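Local coordinates for protein putative metal-dependent isothiocyanate hydrolase SaxA (Pectobacterium carotovorum, PDB 6BRM) that probably hydrolyses isothiocyanates, plant defence compounds, using a pair of zinc ions held in a metallo-beta-lactamase-type fold, at residues B[128-139]-B[192-200]. Residues are numbered along the deposited sequence; the frame is centred on the assembly and turned at random.
Sequences HGSNELYADAQL and NDLYGPIIM. With ZN (zinc ion), chain L.
His128 reaches across to the backbone carbonyl of Ile198: its ND1 donates to Ile198 O at 2.9 Å, coming from above the carbonyl plane, and the hydrogen bond is bent, with an N-H...O angle of 143°. The oxygen sits at the ring edge, tilted somewhat from the ring plane. With CG anti to the backbone N (chi1 -159°), the imidazole lies alongside Ile199, whose CG2 approaches His128 CE1, and turns its other nitrogen to the metal, NE2 binding zinc at 2.2 Å. This is a second-shell arrangement: the carbonyl helps to fix the ring's rotation and would probably make it more electron-rich as a ligand. His67, His69, Asp164 and a water complete that zinc's shell, half of the dinuclear centre of the metallo-beta-lactamase fold; Asp164 also binds the second zinc.

Further along, Ser130 OG donates to Tyr195 O at 2.7 Å, in the carbonyl plane, and weakly accepts from Leu133 N, so the hydroxyl ties the turn of 130-133 to the 192-200 loop. The Tyr195 ring lies against that turn. Leu133 CA stands over one face, 4.2 Å from the Tyr195 ring centroid in a CH-pi contact, while Leu194 CD1 of its own loop takes the opposite face. Leu139 CD1 comes obliquely to Tyr195 CE2, and Glu132 CB approaches Tyr195 CD1; the carboxylate of Glu132 leads away to a salt bridge with Arg207 of the second subunit. Leu133 CD1 packs on Ile198 CG2 at 4.2 Å.

Asn192 OD1 accepts from Tyr195 N at 3.0 Å in an Asx motif, on a lone pair in the carbonyl plane, which holds the backbone at the base of the ring. Asp136 is the N-cap of helix 137-143, which carries Leu139, and takes Leu139 N on its OD1 at 2.9 Å.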
# COMPACT_ATOMS: atom_id res chain seq x y z
N HIS B 128 4.16 6.58 -4.50
CA HIS B 128 4.90 7.73 -5.02
C HIS B 128 4.01 8.98 -4.99
O HIS B 128 3.72 9.59 -6.02
CB HIS B 128 5.37 7.41 -6.46
CG HIS B 128 6.53 8.23 -6.93
ND1 HIS B 128 6.88 9.44 -6.35
CD2 HIS B 128 7.40 8.03 -7.94
CE1 HIS B 128 7.93 9.93 -6.99
NE2 HIS B 128 8.26 9.10 -7.96
N GLY B 129 3.60 9.38 -3.79
CA GLY B 129 2.62 10.46 -3.62
C GLY B 129 1.74 10.26 -2.40
O GLY B 129 1.73 9.19 -1.80
N SER B 130 1.01 11.32 -2.05
CA SER B 130 0.04 11.28 -0.95
C SER B 130 -1.21 10.50 -1.34
O SER B 130 -1.44 10.22 -2.52
CB SER B 130 -0.37 12.70 -0.57
OG SER B 130 -1.00 13.35 -1.67
N ASN B 131 -2.03 10.16 -0.34
CA ASN B 131 -3.32 9.49 -0.56
C ASN B 131 -4.25 10.27 -1.49
O ASN B 131 -4.95 9.68 -2.31
CB ASN B 131 -4.03 9.25 0.78
CG ASN B 131 -3.39 8.14 1.59
OD1 ASN B 131 -2.36 7.59 1.22
ND2 ASN B 131 -4.01 7.81 2.72
N GLU B 132 -4.23 11.60 -1.35
CA GLU B 132 -5.10 12.48 -2.14
C GLU B 132 -4.70 12.45 -3.61
O GLU B 132 -5.56 12.30 -4.49
CB GLU B 132 -5.06 13.94 -1.63
CG GLU B 132 -5.15 14.16 -0.12
CD GLU B 132 -6.18 13.28 0.58
OE1 GLU B 132 -7.30 13.12 0.04
OE2 GLU B 132 -5.87 12.76 1.67
N LEU B 133 -3.40 12.57 -3.87
CA LEU B 133 -2.84 12.51 -5.22
C LEU B 133 -3.34 11.31 -6.03
O LEU B 133 -3.65 11.45 -7.21
CB LEU B 133 -1.31 12.50 -5.17
CG LEU B 133 -0.58 12.58 -6.53
CD1 LEU B 133 0.60 13.55 -6.46
CD2 LEU B 133 -0.12 11.22 -7.02
N TYR B 134 -3.42 10.14 -5.41
CA TYR B 134 -3.87 8.91 -6.09
C TYR B 134 -5.40 8.79 -6.27
O TYR B 134 -5.86 7.87 -6.96
CB TYR B 134 -3.28 7.66 -5.43
CG TYR B 134 -1.82 7.45 -5.78
CD1 TYR B 134 -1.46 6.82 -6.96
CD2 TYR B 134 -0.81 7.92 -4.95
CE1 TYR B 134 -0.13 6.64 -7.30
CE2 TYR B 134 0.53 7.74 -5.27
CZ TYR B 134 0.87 7.10 -6.45
OH TYR B 134 2.19 6.92 -6.77
N ALA B 135 -6.17 9.69 -5.67
CA ALA B 135 -7.59 9.86 -6.01
C ALA B 135 -7.76 10.49 -7.40
O ALA B 135 -8.77 10.25 -8.08
CB ALA B 135 -8.31 10.70 -4.97
N ASP B 136 -6.79 11.31 -7.81
CA ASP B 136 -6.72 11.85 -9.17
C ASP B 136 -6.21 10.75 -10.09
O ASP B 136 -5.09 10.28 -9.95
CB ASP B 136 -5.78 13.07 -9.21
CG ASP B 136 -5.84 13.83 -10.53
OD1 ASP B 136 -5.49 13.25 -11.58
OD2 ASP B 136 -6.21 15.02 -10.51
N ALA B 137 -7.05 10.35 -11.05
CA ALA B 137 -6.72 9.27 -11.99
C ALA B 137 -5.62 9.65 -12.98
O ALA B 137 -4.94 8.77 -13.50
CB ALA B 137 -7.97 8.83 -12.74
N GLN B 138 -5.45 10.94 -13.25
CA GLN B 138 -4.41 11.43 -14.16
C GLN B 138 -3.05 11.39 -13.48
O GLN B 138 -2.08 10.84 -14.02
CB GLN B 138 -4.75 12.86 -14.63
CG GLN B 138 -4.19 13.23 -16.00
CD GLN B 138 -4.79 14.52 -16.54
OE1 GLN B 138 -6.02 14.68 -16.58
NE2 GLN B 138 -3.94 15.45 -16.96
N LEU B 139 -2.99 11.95 -12.27
CA LEU B 139 -1.77 11.94 -11.45
C LEU B 139 -1.45 10.56 -10.86
O LEU B 139 -0.32 10.33 -10.43
CB LEU B 139 -1.87 12.97 -10.32
CG LEU B 139 -1.99 14.44 -10.74
CD1 LEU B 139 -2.32 15.30 -9.53
CD2 LEU B 139 -0.73 14.94 -11.42
N ASN B 192 4.63 18.23 -4.63
CA ASN B 192 3.61 18.61 -5.60
C ASN B 192 2.97 19.92 -5.13
O ASN B 192 2.88 20.16 -3.92
CB ASN B 192 2.55 17.51 -5.72
CG ASN B 192 1.52 17.80 -6.80
OD1 ASN B 192 0.38 18.16 -6.50
ND2 ASN B 192 1.93 17.67 -8.06
N ASP B 193 2.53 20.74 -6.08
CA ASP B 193 2.02 22.09 -5.78
C ASP B 193 0.83 22.07 -4.82
O ASP B 193 0.79 22.85 -3.87
CB ASP B 193 1.62 22.81 -7.08
CG ASP B 193 1.34 24.28 -6.88
OD1 ASP B 193 2.23 24.99 -6.34
OD2 ASP B 193 0.25 24.74 -7.27
N LEU B 194 -0.13 21.17 -5.07
CA LEU B 194 -1.36 21.10 -4.27
C LEU B 194 -1.52 19.82 -3.43
O LEU B 194 -2.16 19.88 -2.38
CB LEU B 194 -2.59 21.30 -5.16
CG LEU B 194 -2.80 20.40 -6.39
CD1 LEU B 194 -4.28 20.13 -6.59
CD2 LEU B 194 -2.20 21.01 -7.65
N TYR B 195 -0.94 18.70 -3.87
CA TYR B 195 -1.12 17.40 -3.18
C TYR B 195 0.01 17.00 -2.22
O TYR B 195 0.06 15.85 -1.77
CB TYR B 195 -1.37 16.29 -4.22
CG TYR B 195 -2.68 16.43 -4.96
CD1 TYR B 195 -3.90 16.28 -4.29
CD2 TYR B 195 -2.72 16.69 -6.33
CE1 TYR B 195 -5.11 16.40 -4.96
CE2 TYR B 195 -3.93 16.81 -7.01
CZ TYR B 195 -5.12 16.66 -6.32
OH TYR B 195 -6.32 16.78 -6.99
N GLY B 196 0.91 17.93 -1.88
CA GLY B 196 1.95 17.67 -0.88
C GLY B 196 3.09 16.81 -1.41
O GLY B 196 3.13 16.52 -2.61
N PRO B 197 4.02 16.39 -0.52
CA PRO B 197 5.22 15.63 -0.89
C PRO B 197 4.97 14.36 -1.72
O PRO B 197 3.97 13.67 -1.49
CB PRO B 197 5.84 15.27 0.46
CG PRO B 197 5.40 16.35 1.38
CD PRO B 197 4.01 16.72 0.92
N ILE B 198 5.87 14.10 -2.67
CA ILE B 198 5.79 12.92 -3.55
C ILE B 198 6.86 11.84 -3.26
O ILE B 198 6.76 10.72 -3.78
CB ILE B 198 5.86 13.31 -5.06
CG1 ILE B 198 7.11 14.14 -5.38
CG2 ILE B 198 4.60 14.07 -5.46
CD1 ILE B 198 7.49 14.13 -6.84
N ILE B 199 7.87 12.19 -2.46
CA ILE B 199 8.87 11.26 -1.97
C ILE B 199 9.21 11.62 -0.51
O ILE B 199 8.57 12.50 0.07
CB ILE B 199 10.14 11.24 -2.87
CG1 ILE B 199 10.76 12.64 -3.00
CG2 ILE B 199 9.81 10.69 -4.26
CD1 ILE B 199 12.09 12.64 -3.73
N MET B 200 10.19 10.94 0.09
CA MET B 200 10.52 11.15 1.51
C MET B 200 11.31 12.43 1.74
O MET B 200 11.82 13.04 0.79
CB MET B 200 11.32 9.96 2.08
CG MET B 200 10.68 8.61 1.81
SD MET B 200 11.17 7.28 2.92
CE MET B 200 9.62 6.90 3.73
ZN ZN L . 9.89 8.79 -9.40
O HOH W 1 11.23 10.38 -10.10